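Local coordinates for protein VIN1 (Oscarella pearsei, PDB 6BFI) that binds actin filaments as a vinculin homolog of a sponge and may play a role in cell-cell adhesion, at residues A[4-9]-A[176-181]; A[16-21]-A[114-119]; A[68-73]-A[127-132]; A[72-77]-A[120-125]; A[775-780]-A[787-792]. All blocks are in the same frame, centred on the assembly; numbering follows the deposited sequence.

Interaction 1 (A[4-9]-A[176-181]); sequences KFHTKT and EQRHPE
Lys8 turns its CG anti to its own carbonyl carbon (chi1 -68°) and then runs fully extended, which carries NZ along residues Pro180 and Glu181 to the carbonyl of Pro180, while Arg178, bent at chi2, swings its guanidinium back toward His6 and Thr7. Two bonds from Lys8 grip this segment. Its backbone N donates to Glu181 O over 2.9 Å, a nearly straight bond (166° at the hydrogen). Its NZ reaches Pro180 O, also at 2.9 Å, from a position tilted out of the carbonyl plane. Between these ends the methylenes run alongside the segment: Lys8 CG lies 3.4 Å from Glu181 O. Thr7 CA makes a CA-H...O contact with Glu181 O, 3.5 Å away. On the other flank Arg178 NH2 comes to the edge of the His6 ring, 4.0 Å from CE1, with ring and guanidinium planes 60° apart. Thr7 OG1 approaches that guanidinium obliquely. The stronger partner of Arg178 is Asp127 of helix 102-145, with which NH2 forms a salt bridge; Thr7 OG1 makes a weak hydrogen bond to the same carboxylate. The contact thus joins the loop entering helix 8-32, where Thr7 holds the N-cap position, to the segment 176-181 at the end of helix 154-178. The chemistry is that of a helix start fastened to a neighbouring backbone: a first-turn N-H and a lysine ammonium engage two successive carbonyls, and the buried arginine charge is probably balanced mainly by Asp127, with Glu181 OE1 adding a long ion pair.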
# COMPACT_ATOMS: atom_id res chain seq x y z
N LYS A 4 20.13 16.53 4.00
CA LYS A 4 18.96 15.86 4.55
C LYS A 4 17.72 16.74 4.38
O LYS A 4 17.80 17.97 4.43
CB LYS A 4 19.16 15.53 6.04
CG LYS A 4 20.31 14.58 6.32
CD LYS A 4 20.06 13.21 5.72
CE LYS A 4 21.20 12.25 6.05
NZ LYS A 4 20.92 10.88 5.55
N PHE A 5 16.57 16.08 4.18
CA PHE A 5 15.29 16.78 4.13
C PHE A 5 14.16 15.91 4.68
O PHE A 5 13.03 16.00 4.21
CB PHE A 5 14.95 17.23 2.70
CG PHE A 5 15.80 16.59 1.64
CD1 PHE A 5 15.63 15.26 1.30
CD2 PHE A 5 16.76 17.33 0.98
CE1 PHE A 5 16.41 14.68 0.31
CE2 PHE A 5 17.55 16.76 -0.00
CZ PHE A 5 17.37 15.43 -0.34
N HIS A 6 14.46 15.07 5.68
CA HIS A 6 13.47 14.22 6.31
C HIS A 6 12.61 14.97 7.32
O HIS A 6 11.74 14.36 7.95
CB HIS A 6 14.16 13.04 7.01
CG HIS A 6 15.19 13.45 8.01
ND1 HIS A 6 14.97 13.40 9.37
CD2 HIS A 6 16.45 13.91 7.85
CE1 HIS A 6 16.06 13.82 10.00
NE2 HIS A 6 16.97 14.14 9.10
N THR A 7 12.81 16.28 7.47
CA THR A 7 12.15 17.09 8.48
C THR A 7 11.63 18.36 7.83
O THR A 7 12.30 18.95 6.97
CB THR A 7 13.13 17.40 9.63
OG1 THR A 7 13.10 16.34 10.59
CG2 THR A 7 12.80 18.71 10.30
N LYS A 8 10.42 18.77 8.22
CA LYS A 8 9.81 19.98 7.66
C LYS A 8 10.67 21.21 7.91
O LYS A 8 10.67 22.14 7.09
CB LYS A 8 8.41 20.18 8.23
CG LYS A 8 7.41 19.13 7.80
CD LYS A 8 6.07 19.32 8.51
CE LYS A 8 5.05 18.30 8.03
NZ LYS A 8 3.74 18.49 8.70
N THR A 9 11.39 21.26 9.03
CA THR A 9 12.33 22.36 9.26
C THR A 9 13.50 22.29 8.29
O THR A 9 13.93 23.32 7.75
CB THR A 9 12.82 22.33 10.70
OG1 THR A 9 11.71 22.50 11.59
CG2 THR A 9 13.84 23.43 10.95
N GLU A 176 4.25 11.24 19.35
CA GLU A 176 3.16 12.05 18.82
C GLU A 176 3.59 13.49 18.55
O GLU A 176 2.98 14.16 17.72
CB GLU A 176 1.97 12.03 19.77
CG GLU A 176 0.95 10.94 19.48
CD GLU A 176 0.15 11.22 18.21
OE1 GLU A 176 0.10 12.39 17.78
OE2 GLU A 176 -0.42 10.26 17.65
N GLN A 177 4.62 13.97 19.25
CA GLN A 177 5.22 15.25 18.91
C GLN A 177 6.09 15.15 17.66
O GLN A 177 6.16 16.10 16.87
CB GLN A 177 6.05 15.77 20.09
CG GLN A 177 7.04 16.88 19.75
CD GLN A 177 6.36 18.15 19.29
OE1 GLN A 177 5.20 18.40 19.61
NE2 GLN A 177 7.09 18.96 18.53
N ARG A 178 6.72 13.99 17.45
CA ARG A 178 7.71 13.86 16.39
C ARG A 178 7.07 13.67 15.02
O ARG A 178 7.44 14.35 14.05
CB ARG A 178 8.66 12.70 16.70
CG ARG A 178 9.64 12.37 15.59
CD ARG A 178 10.60 13.53 15.32
NE ARG A 178 11.66 13.14 14.41
CZ ARG A 178 12.65 13.94 14.02
NH1 ARG A 178 12.71 15.19 14.46
NH2 ARG A 178 13.58 13.49 13.18
N HIS A 179 6.11 12.74 14.90
CA HIS A 179 5.67 12.36 13.56
C HIS A 179 4.97 13.47 12.76
O HIS A 179 4.96 13.40 11.53
CB HIS A 179 4.79 11.10 13.61
CG HIS A 179 3.42 11.31 14.18
ND1 HIS A 179 2.42 12.00 13.52
CD2 HIS A 179 2.87 10.88 15.34
CE1 HIS A 179 1.33 12.00 14.25
NE2 HIS A 179 1.57 11.33 15.36
N PRO A 180 4.38 14.51 13.38
CA PRO A 180 3.91 15.65 12.57
C PRO A 180 5.03 16.48 11.96
O PRO A 180 4.74 17.41 11.19
CB PRO A 180 3.10 16.48 13.57
CG PRO A 180 2.66 15.50 14.59
CD PRO A 180 3.82 14.57 14.74
N GLU A 181 6.29 16.20 12.27
CA GLU A 181 7.41 16.97 11.73
C GLU A 181 8.09 16.30 10.55
O GLU A 181 8.91 16.94 9.89
CB GLU A 181 8.44 17.25 12.83
CG GLU A 181 7.96 18.20 13.91
CD GLU A 181 9.01 18.44 14.99
OE1 GLU A 181 9.90 17.58 15.16
OE2 GLU A 181 8.94 19.49 15.66

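Interaction 2 (A[16-21]-A[114-119]); sequences PVAQQV and GVINGM
Val17 and Ile116, the two residues with the most surface buried here, meet different partners on the antiparallel helices 8-32 and 102-145, with Ala18, Val21, Val115 and Met119 completing the seam. Val17 points toward the other helix and presents both methyls to the thioether of Met119: CG1 is 3.8 Å from SD, and CG2 lies near both SD and CE. The bend of Met119 at chi3 (126°) places CE alongside CG2, and the two side chains cross obliquely. Ile116 works through the end of its chain. With CG1 anti to the carbonyl carbon and chi2 extended (176°), CD1 reaches over Ala18, 4.1 Å from its CB, at the point where the backbones come nearest, CA to CA 6.3 Å. The small alanine lets the isoleucine tip lie over its CA as well as its CB. The same CD1 touches Val21 CG1 more loosely, at 4.3 Å. Val21 sends its other methyl to Val115, CG2 to CG2 3.6 Å, the shortest approach of the contact. Every touching group is apolar and buried, so the two segments meet here through apolar packing, their axes approaching to 9.8 Å at 168°, as neighbours in an antiparallel helical bundle. Helix 41-59 packs alongside, with Val47 against Val17 and Leu54 against Met119, and Val81 and Ala84 of helix 68-97 pack on Met119 and Val115. On another side Val21 and Ile116 meet Thr775 of helix 763-778, so the pair also packs against a helix from the far end of the chain.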
# COMPACT_ATOMS: atom_id res chain seq x y z
N PRO A 16 14.74 27.28 0.10
CA PRO A 16 14.98 28.61 -0.48
C PRO A 16 16.45 28.94 -0.64
O PRO A 16 16.81 29.63 -1.61
CB PRO A 16 14.29 29.57 0.51
CG PRO A 16 14.31 28.83 1.80
CD PRO A 16 14.13 27.39 1.45
N VAL A 17 17.31 28.48 0.26
CA VAL A 17 18.74 28.76 0.13
C VAL A 17 19.31 28.03 -1.08
O VAL A 17 20.12 28.59 -1.84
CB VAL A 17 19.49 28.38 1.42
CG1 VAL A 17 20.96 28.75 1.32
CG2 VAL A 17 18.85 29.07 2.62
N ALA A 18 18.91 26.77 -1.29
CA ALA A 18 19.33 26.06 -2.49
C ALA A 18 18.82 26.75 -3.74
O ALA A 18 19.50 26.77 -4.77
CB ALA A 18 18.85 24.61 -2.43
N GLN A 19 17.61 27.32 -3.67
CA GLN A 19 17.08 28.08 -4.80
C GLN A 19 17.96 29.30 -5.09
O GLN A 19 18.30 29.57 -6.25
CB GLN A 19 15.64 28.48 -4.51
CG GLN A 19 14.80 28.78 -5.74
CD GLN A 19 14.94 30.22 -6.20
OE1 GLN A 19 15.47 31.07 -5.49
NE2 GLN A 19 14.45 30.50 -7.40
N GLN A 20 18.34 30.04 -4.05
CA GLN A 20 19.17 31.22 -4.23
C GLN A 20 20.54 30.86 -4.79
O GLN A 20 21.06 31.55 -5.68
CB GLN A 20 19.33 31.97 -2.90
CG GLN A 20 18.07 32.65 -2.41
CD GLN A 20 18.27 33.33 -1.07
OE1 GLN A 20 18.97 32.82 -0.19
NE2 GLN A 20 17.67 34.50 -0.90
N VAL A 21 21.15 29.80 -4.28
CA VAL A 21 22.46 29.36 -4.77
C VAL A 21 22.36 28.95 -6.23
O VAL A 21 23.20 29.32 -7.07
CB VAL A 21 23.00 28.23 -3.89
CG1 VAL A 21 24.00 27.39 -4.66
CG2 VAL A 21 23.63 28.80 -2.63
N GLY A 114 28.71 24.32 -0.15
CA GLY A 114 29.05 24.30 1.26
C GLY A 114 27.99 24.93 2.14
O GLY A 114 27.87 24.56 3.31
N VAL A 115 27.24 25.90 1.62
CA VAL A 115 26.16 26.47 2.42
C VAL A 115 25.00 25.49 2.52
O VAL A 115 24.34 25.39 3.56
CB VAL A 115 25.72 27.83 1.87
CG1 VAL A 115 26.84 28.86 2.03
CG2 VAL A 115 25.30 27.72 0.41
N ILE A 116 24.74 24.74 1.44
CA ILE A 116 23.66 23.75 1.46
C ILE A 116 24.01 22.61 2.40
O ILE A 116 23.29 22.33 3.37
CB ILE A 116 23.39 23.24 0.03
CG1 ILE A 116 23.07 24.41 -0.91
CG2 ILE A 116 22.24 22.24 0.04
CD1 ILE A 116 22.88 23.99 -2.35
N ASN A 117 25.13 21.93 2.13
CA ASN A 117 25.54 20.82 2.99
C ASN A 117 25.79 21.29 4.41
O ASN A 117 25.43 20.59 5.38
CB ASN A 117 26.79 20.14 2.42
CG ASN A 117 26.51 19.39 1.13
OD1 ASN A 117 25.38 18.97 0.87
ND2 ASN A 117 27.54 19.21 0.31
N GLY A 118 26.37 22.48 4.57
CA GLY A 118 26.68 22.98 5.90
C GLY A 118 25.44 23.30 6.71
O GLY A 118 25.36 22.97 7.90
N MET A 119 24.45 23.96 6.10
CA MET A 119 23.18 24.17 6.78
C MET A 119 22.54 22.84 7.14
O MET A 119 22.02 22.67 8.26
CB MET A 119 22.24 25.00 5.91
CG MET A 119 22.52 26.50 5.94
SD MET A 119 21.48 27.43 4.80
CE MET A 119 20.76 28.64 5.90

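Interaction 3 (A[68-73]-A[127-132]); sequences EDFKAE and DRSEVR
Arg128 and Glu73 meet at one end of this surface seam between the antiparallel helices 68-97 and 102-145. Glu73 CB points toward the partner helix, CG stands anti to the carbonyl carbon (chi1 -65°), and the extended chain carries CD to within 3.8 Å of Arg128 NH2. At the tip OE1 sits over a face of the Arg128 guanidinium, 3.1 Å from NH2, with the carboxylate and guanidinium planes 23° apart. OE2 lies 4.1 Å from Arg128 NH1, and the Arg132 charge is nearby but beyond a salt bridge. Shortening Glu73 to an alanine removes the carboxylate and would probably leave the Arg128 guanidinium without its charge mate and freer to turn. One helical turn away, Arg132 lies with one face over its own helix, near Ser129 CA, and the other under Asp69 CB, 3.4 Å from NH2. Asp69 OD2 adds only a long ion pair to Arg132 NE, at 3.9 Å, its plane nearly perpendicular to the guanidinium. Phe70 CB approaches Ser129 OG, whose hydrogen bond goes to Asp67, just ahead of helix 68-97; Asp67 also forms a long, weak ion pair with Arg132 NH2. Acidic side chains on one helix thus oppose arginines on the other, their oxygens well out of the guanidinium planes. The pairing rests on charge attraction and on packing against guanidinium faces, without directed N-H bonds between these pairs.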
# COMPACT_ATOMS: atom_id res chain seq x y z
N GLU A 68 26.60 16.39 25.89
CA GLU A 68 27.88 16.89 25.41
C GLU A 68 28.15 16.52 23.96
O GLU A 68 29.02 17.13 23.33
CB GLU A 68 29.01 16.36 26.30
CG GLU A 68 28.96 16.86 27.73
CD GLU A 68 29.30 18.33 27.86
OE1 GLU A 68 29.94 18.87 26.94
OE2 GLU A 68 28.93 18.94 28.88
N ASP A 69 27.43 15.54 23.41
CA ASP A 69 27.61 15.19 22.00
C ASP A 69 27.18 16.33 21.09
O ASP A 69 27.88 16.66 20.13
CB ASP A 69 26.83 13.92 21.68
CG ASP A 69 27.12 12.80 22.66
OD1 ASP A 69 28.30 12.60 23.01
OD2 ASP A 69 26.16 12.11 23.08
N PHE A 70 26.04 16.95 21.39
CA PHE A 70 25.58 18.10 20.62
C PHE A 70 26.56 19.27 20.74
O PHE A 70 26.98 19.85 19.73
CB PHE A 70 24.18 18.50 21.11
CG PHE A 70 23.61 19.71 20.44
CD1 PHE A 70 23.31 19.70 19.09
CD2 PHE A 70 23.33 20.85 21.18
CE1 PHE A 70 22.78 20.81 18.48
CE2 PHE A 70 22.79 21.96 20.57
CZ PHE A 70 22.51 21.95 19.22
N LYS A 71 26.95 19.60 21.98
CA LYS A 71 27.88 20.70 22.20
C LYS A 71 29.23 20.44 21.55
O LYS A 71 29.95 21.39 21.21
CB LYS A 71 28.06 20.94 23.70
CG LYS A 71 26.77 21.24 24.44
CD LYS A 71 26.98 21.20 25.94
CE LYS A 71 25.69 21.48 26.68
NZ LYS A 71 25.85 21.31 28.15
N ALA A 72 29.60 19.17 21.36
CA ALA A 72 30.86 18.85 20.71
C ALA A 72 30.75 18.88 19.19
O ALA A 72 31.71 19.26 18.51
CB ALA A 72 31.36 17.48 21.17
N GLU A 73 29.60 18.49 18.64
CA GLU A 73 29.42 18.43 17.19
C GLU A 73 29.01 19.76 16.58
O GLU A 73 29.08 19.91 15.36
CB GLU A 73 28.38 17.37 16.83
CG GLU A 73 28.79 15.94 17.18
CD GLU A 73 27.64 14.97 17.06
OE1 GLU A 73 26.53 15.39 16.66
OE2 GLU A 73 27.83 13.77 17.37
N ASP A 127 18.94 17.65 15.15
CA ASP A 127 17.99 16.56 14.90
C ASP A 127 18.49 15.25 15.52
O ASP A 127 17.70 14.48 16.08
CB ASP A 127 17.75 16.39 13.40
CG ASP A 127 16.67 15.38 13.09
OD1 ASP A 127 15.49 15.78 13.02
OD2 ASP A 127 16.99 14.18 12.93
N ARG A 128 19.80 14.99 15.42
CA ARG A 128 20.36 13.79 16.04
C ARG A 128 20.25 13.85 17.55
O ARG A 128 20.02 12.82 18.20
CB ARG A 128 21.82 13.62 15.61
CG ARG A 128 22.00 13.00 14.24
CD ARG A 128 23.47 12.83 13.92
NE ARG A 128 24.16 14.11 13.82
CZ ARG A 128 25.48 14.24 13.70
NH1 ARG A 128 26.25 13.17 13.66
NH2 ARG A 128 26.02 15.45 13.61
N SER A 129 20.42 15.04 18.14
CA SER A 129 20.21 15.19 19.58
C SER A 129 18.79 14.80 19.96
O SER A 129 18.57 14.00 20.89
CB SER A 129 20.53 16.62 20.00
OG SER A 129 20.38 16.79 21.40
N GLU A 130 17.80 15.35 19.24
CA GLU A 130 16.41 15.04 19.55
C GLU A 130 16.14 13.54 19.42
O GLU A 130 15.53 12.93 20.31
CB GLU A 130 15.48 15.83 18.62
CG GLU A 130 15.73 17.33 18.61
CD GLU A 130 15.38 18.01 19.92
OE1 GLU A 130 14.62 17.43 20.72
OE2 GLU A 130 15.86 19.14 20.14
N VAL A 131 16.59 12.93 18.32
CA VAL A 131 16.33 11.51 18.11
C VAL A 131 17.00 10.68 19.19
O VAL A 131 16.44 9.68 19.66
CB VAL A 131 16.77 11.09 16.70
CG1 VAL A 131 16.67 9.58 16.53
CG2 VAL A 131 15.93 11.79 15.65
N ARG A 132 18.20 11.08 19.62
CA ARG A 132 18.86 10.37 20.72
C ARG A 132 18.03 10.44 22.00
O ARG A 132 17.91 9.45 22.72
CB ARG A 132 20.26 10.93 20.96
CG ARG A 132 21.30 10.46 19.96
CD ARG A 132 22.71 10.70 20.48
NE ARG A 132 22.92 12.09 20.88
CZ ARG A 132 23.47 13.02 20.11
NH1 ARG A 132 23.88 12.71 18.88
NH2 ARG A 132 23.62 14.26 20.55

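Interaction 4 (A[72-77]-A[120-125]); sequences AELPPS and SDLLMC
Leu74 and Leu122 form the tight side of an antiparallel helix pair in an all-helical bundle of the vinculin family, helices 68-97 and 102-145, whose local axes lie 9.3 Å apart at 171°. Leu74 sets CG anti to its backbone N (chi1 -176°), which swings CD1 toward the partner helix; there it meets Leu122 CD2 at 3.6 Å, the two side chains crossing at a slant. The same CD1 touches Cys125 SG, at 4.0 Å, so one methyl fills the notch between two residues a turn apart on the other helix. Ser77 borders this patch: its OG lies 3.6 Å from Leu122 CD2, a polar atom against a methyl. Leu122 has a chi1 off the usual staggered values, and its side chain also packs on Val55 and Ala58 of helix 41-59 and on Val81 farther along helix 68-97, so the buried side is shared by three helices. The outer side is sparser. Ser77 CB and Asp121 CB come only to 4.4 Å, and the aliphatic part of Cys125 meets a charged group, its CB 3.9 Å from Glu73 OE1, an oxygen whose main partner is Arg128, one turn beyond Cys125 on helix 102-145. Pro75 and Pro76 lack amide hydrogens for the preceding turn, and helix 68-97 is kinked there. Just beyond them the Ser77 hydroxyl turns back on its own helix, with OG between backbone N and carbonyl carbon, and donates to Leu74 O over 2.8 Å from a position tilted 28° out of the carbonyl plane.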
# COMPACT_ATOMS: atom_id res chain seq x y z
N ALA A 72 29.60 19.17 21.36
CA ALA A 72 30.86 18.85 20.71
C ALA A 72 30.75 18.88 19.19
O ALA A 72 31.71 19.26 18.51
CB ALA A 72 31.36 17.48 21.17
N GLU A 73 29.60 18.49 18.64
CA GLU A 73 29.42 18.43 17.19
C GLU A 73 29.01 19.76 16.58
O GLU A 73 29.08 19.91 15.36
CB GLU A 73 28.38 17.37 16.83
CG GLU A 73 28.79 15.94 17.18
CD GLU A 73 27.64 14.97 17.06
OE1 GLU A 73 26.53 15.39 16.66
OE2 GLU A 73 27.83 13.77 17.37
N LEU A 74 28.58 20.73 17.40
CA LEU A 74 28.10 22.00 16.84
C LEU A 74 29.21 22.87 16.25
O LEU A 74 29.06 23.32 15.10
CB LEU A 74 27.29 22.75 17.91
CG LEU A 74 26.60 24.05 17.53
CD1 LEU A 74 25.54 23.80 16.47
CD2 LEU A 74 25.98 24.70 18.76
N PRO A 75 30.32 23.15 16.95
CA PRO A 75 31.29 24.14 16.44
C PRO A 75 31.85 23.79 15.07
O PRO A 75 31.93 24.68 14.21
CB PRO A 75 32.39 24.14 17.52
CG PRO A 75 31.68 23.75 18.75
CD PRO A 75 30.65 22.74 18.33
N PRO A 76 32.27 22.54 14.81
CA PRO A 76 32.83 22.26 13.47
C PRO A 76 31.86 22.56 12.34
O PRO A 76 32.27 23.14 11.32
CB PRO A 76 33.18 20.76 13.54
CG PRO A 76 33.40 20.51 14.98
CD PRO A 76 32.38 21.35 15.67
N SER A 77 30.59 22.18 12.48
CA SER A 77 29.62 22.48 11.44
C SER A 77 29.38 23.98 11.33
O SER A 77 29.23 24.51 10.21
CB SER A 77 28.30 21.74 11.72
OG SER A 77 27.81 22.03 13.01
N SER A 120 22.58 21.87 6.22
CA SER A 120 22.03 20.55 6.50
C SER A 120 22.66 19.95 7.75
O SER A 120 21.95 19.48 8.65
CB SER A 120 22.24 19.62 5.31
OG SER A 120 21.87 18.30 5.65
N ASP A 121 23.99 19.96 7.84
CA ASP A 121 24.65 19.39 9.01
C ASP A 121 24.32 20.18 10.27
O ASP A 121 24.12 19.60 11.35
CB ASP A 121 26.16 19.34 8.79
CG ASP A 121 26.55 18.47 7.62
OD1 ASP A 121 25.79 17.54 7.29
OD2 ASP A 121 27.62 18.71 7.02
N LEU A 122 24.26 21.51 10.15
CA LEU A 122 23.94 22.36 11.30
C LEU A 122 22.60 21.97 11.91
O LEU A 122 22.48 21.83 13.13
CB LEU A 122 23.92 23.83 10.88
CG LEU A 122 25.02 24.71 11.48
CD1 LEU A 122 24.74 26.17 11.18
CD2 LEU A 122 25.11 24.48 12.97
N LEU A 123 21.57 21.80 11.07
CA LEU A 123 20.30 21.33 11.60
C LEU A 123 20.34 19.86 11.99
O LEU A 123 19.56 19.43 12.86
CB LEU A 123 19.19 21.57 10.57
CG LEU A 123 18.94 23.05 10.22
CD1 LEU A 123 18.10 23.18 8.96
CD2 LEU A 123 18.28 23.77 11.38
N MET A 124 21.26 19.08 11.41
CA MET A 124 21.28 17.64 11.61
C MET A 124 21.90 17.23 12.94
O MET A 124 21.53 16.18 13.47
CB MET A 124 22.02 16.95 10.47
CG MET A 124 21.10 16.40 9.39
SD MET A 124 19.77 15.39 10.08
CE MET A 124 20.70 14.07 10.86
N CYS A 125 22.84 18.00 13.49
CA CYS A 125 23.32 17.65 14.82
C CYS A 125 22.23 17.87 15.87
O CYS A 125 22.10 17.08 16.81
CB CYS A 125 24.59 18.44 15.16
SG CYS A 125 24.51 20.23 14.96

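Interaction 5 (A[775-780]-A[787-792])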
# COMPACT_ATOMS: atom_id res chain seq x y z
N THR A 775 20.62 21.06 -7.64
CA THR A 775 21.44 22.22 -7.31
C THR A 775 22.73 21.80 -6.62
O THR A 775 23.79 22.40 -6.84
CB THR A 775 20.65 23.19 -6.44
OG1 THR A 775 19.46 23.59 -7.12
CG2 THR A 775 21.49 24.43 -6.13
N VAL A 776 22.67 20.76 -5.78
CA VAL A 776 23.87 20.27 -5.12
C VAL A 776 24.80 19.60 -6.13
O VAL A 776 26.03 19.80 -6.08
CB VAL A 776 23.50 19.31 -3.97
CG1 VAL A 776 24.75 18.68 -3.36
CG2 VAL A 776 22.72 20.05 -2.91
N LYS A 777 24.24 18.82 -7.05
CA LYS A 777 25.06 18.15 -8.06
C LYS A 777 25.74 19.15 -8.98
O LYS A 777 26.90 18.96 -9.37
CB LYS A 777 24.20 17.17 -8.86
CG LYS A 777 24.86 16.61 -10.11
CD LYS A 777 26.08 15.77 -9.77
CE LYS A 777 26.75 15.25 -11.03
NZ LYS A 777 27.94 14.42 -10.72
N ALA A 778 25.04 20.23 -9.34
CA ALA A 778 25.61 21.21 -10.25
C ALA A 778 26.81 21.93 -9.64
O ALA A 778 27.73 22.32 -10.36
CB ALA A 778 24.54 22.23 -10.66
N THR A 779 26.81 22.11 -8.32
CA THR A 779 27.90 22.80 -7.64
C THR A 779 29.04 21.88 -7.25
O THR A 779 29.98 22.32 -6.57
CB THR A 779 27.37 23.51 -6.40
OG1 THR A 779 26.79 22.55 -5.50
CG2 THR A 779 26.31 24.53 -6.79
N SER A 780 29.00 20.61 -7.66
CA SER A 780 30.05 19.66 -7.37
C SER A 780 30.69 19.05 -8.60
O SER A 780 31.89 18.76 -8.58
CB SER A 780 29.52 18.53 -6.47
OG SER A 780 28.48 17.83 -7.11
N ARG A 787 34.22 12.38 -3.65
CA ARG A 787 33.18 11.80 -2.80
C ARG A 787 31.89 12.61 -2.89
O ARG A 787 30.79 12.04 -3.00
CB ARG A 787 33.67 11.73 -1.35
CG ARG A 787 32.58 11.45 -0.32
CD ARG A 787 33.16 11.45 1.09
NE ARG A 787 33.63 12.77 1.50
CZ ARG A 787 33.02 13.54 2.40
NH1 ARG A 787 31.91 13.12 2.99
NH2 ARG A 787 33.53 14.72 2.71
N ALA A 788 32.00 13.94 -2.84
CA ALA A 788 30.82 14.79 -2.93
C ALA A 788 30.11 14.61 -4.26
O ALA A 788 28.87 14.58 -4.31
CB ALA A 788 31.21 16.25 -2.71
N ASP A 789 30.87 14.50 -5.35
CA ASP A 789 30.25 14.29 -6.66
C ASP A 789 29.62 12.91 -6.76
O ASP A 789 28.57 12.74 -7.40
CB ASP A 789 31.28 14.50 -7.77
CG ASP A 789 30.67 14.36 -9.15
OD1 ASP A 789 30.07 15.34 -9.64
OD2 ASP A 789 30.80 13.27 -9.75
N ALA A 790 30.23 11.90 -6.13
CA ALA A 790 29.67 10.56 -6.17
C ALA A 790 28.35 10.50 -5.42
O ALA A 790 27.34 10.03 -5.96
CB ALA A 790 30.67 9.56 -5.59
N ASP A 791 28.34 10.97 -4.17
CA ASP A 791 27.11 10.93 -3.38
C ASP A 791 26.03 11.83 -3.99
O ASP A 791 24.85 11.46 -4.02
CB ASP A 791 27.39 11.34 -1.94
CG ASP A 791 28.36 10.39 -1.25
OD1 ASP A 791 28.57 9.28 -1.77
OD2 ASP A 791 28.90 10.76 -0.18
N ALA A 792 26.43 13.01 -4.49
CA ALA A 792 25.46 13.89 -5.15
C ALA A 792 24.85 13.21 -6.37
O ALA A 792 23.63 13.26 -6.57
CB ALA A 792 26.14 15.20 -5.55
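Lys777 and Asp789 supply the charged part of this contact, where the end of helix 763-778 turns back against the start of helix 786-817 to make a helical hairpin. Lys777 bends at chi2 (64°) and is extended beyond it, which brings NZ across to Asp789. The salt bridge is short, NZ to OD1 2.6 Å, and includes a hydrogen bond; the ammonium meets OD1 from above the carboxylate plane, 41° out of it, and OD2 is also close, at 3.2 Å. Thr793 OG1 gives NZ a second partner and is itself bonded to Asp789 O, so lysine, threonine and aspartate are linked in one small network. The apolar part centres on Ala792, whose CB lies 4.0 Å from Lys777 CA, close under the backbone of the first helix. Val776 CG1 adds a looser touch to the same methyl, at 4.3 Å, and Ser780 OG lies 3.9 Å from it. Hydrogen bonds within 775-780 shape the helix end: Ser780 N and OG both approach Lys777 O from one face of its plane, and Thr779 OG1 bonds to Val776 O over 2.9 Å. Leu722 of helix 718-745 packs on Lys777 as well. Replacing Lys777 with a methionine would probably leave the Asp789 carboxylate without its charge mate and Thr793 without one of its bonds. The chemistry implies a buried ammonium whose charge is probably offset chiefly by Asp789, beside a close backbone approach, Lys777 CA to Ala792 CA 5.2 Å, which the small alanine side chain probably permits.

Overall arrangement
Helix 102-145 is the common element of interactions 2, 3 and 4, meeting helix 8-32 in the first and helix 68-97 in the other two. Interactions 3 and 4 are consecutive parts of one seam, their centres about 9 Å apart and Ala72 and Glu73 shared; interaction 2 lies about 15 Å from interaction 4. Interaction 1 reaches the same helix from another side: Arg178 NH2 is 3.0 Å from Asp127 OD1, and Lys4 N probably bonds to Ser120 OG. Interaction 5, distant in sequence, has its centre about 13 Å from that of interaction 2, where Ile116 CG2 meets Val776 CG2 at 3.7 Å, joining the carboxy-terminal hairpin to the amino-terminal helices.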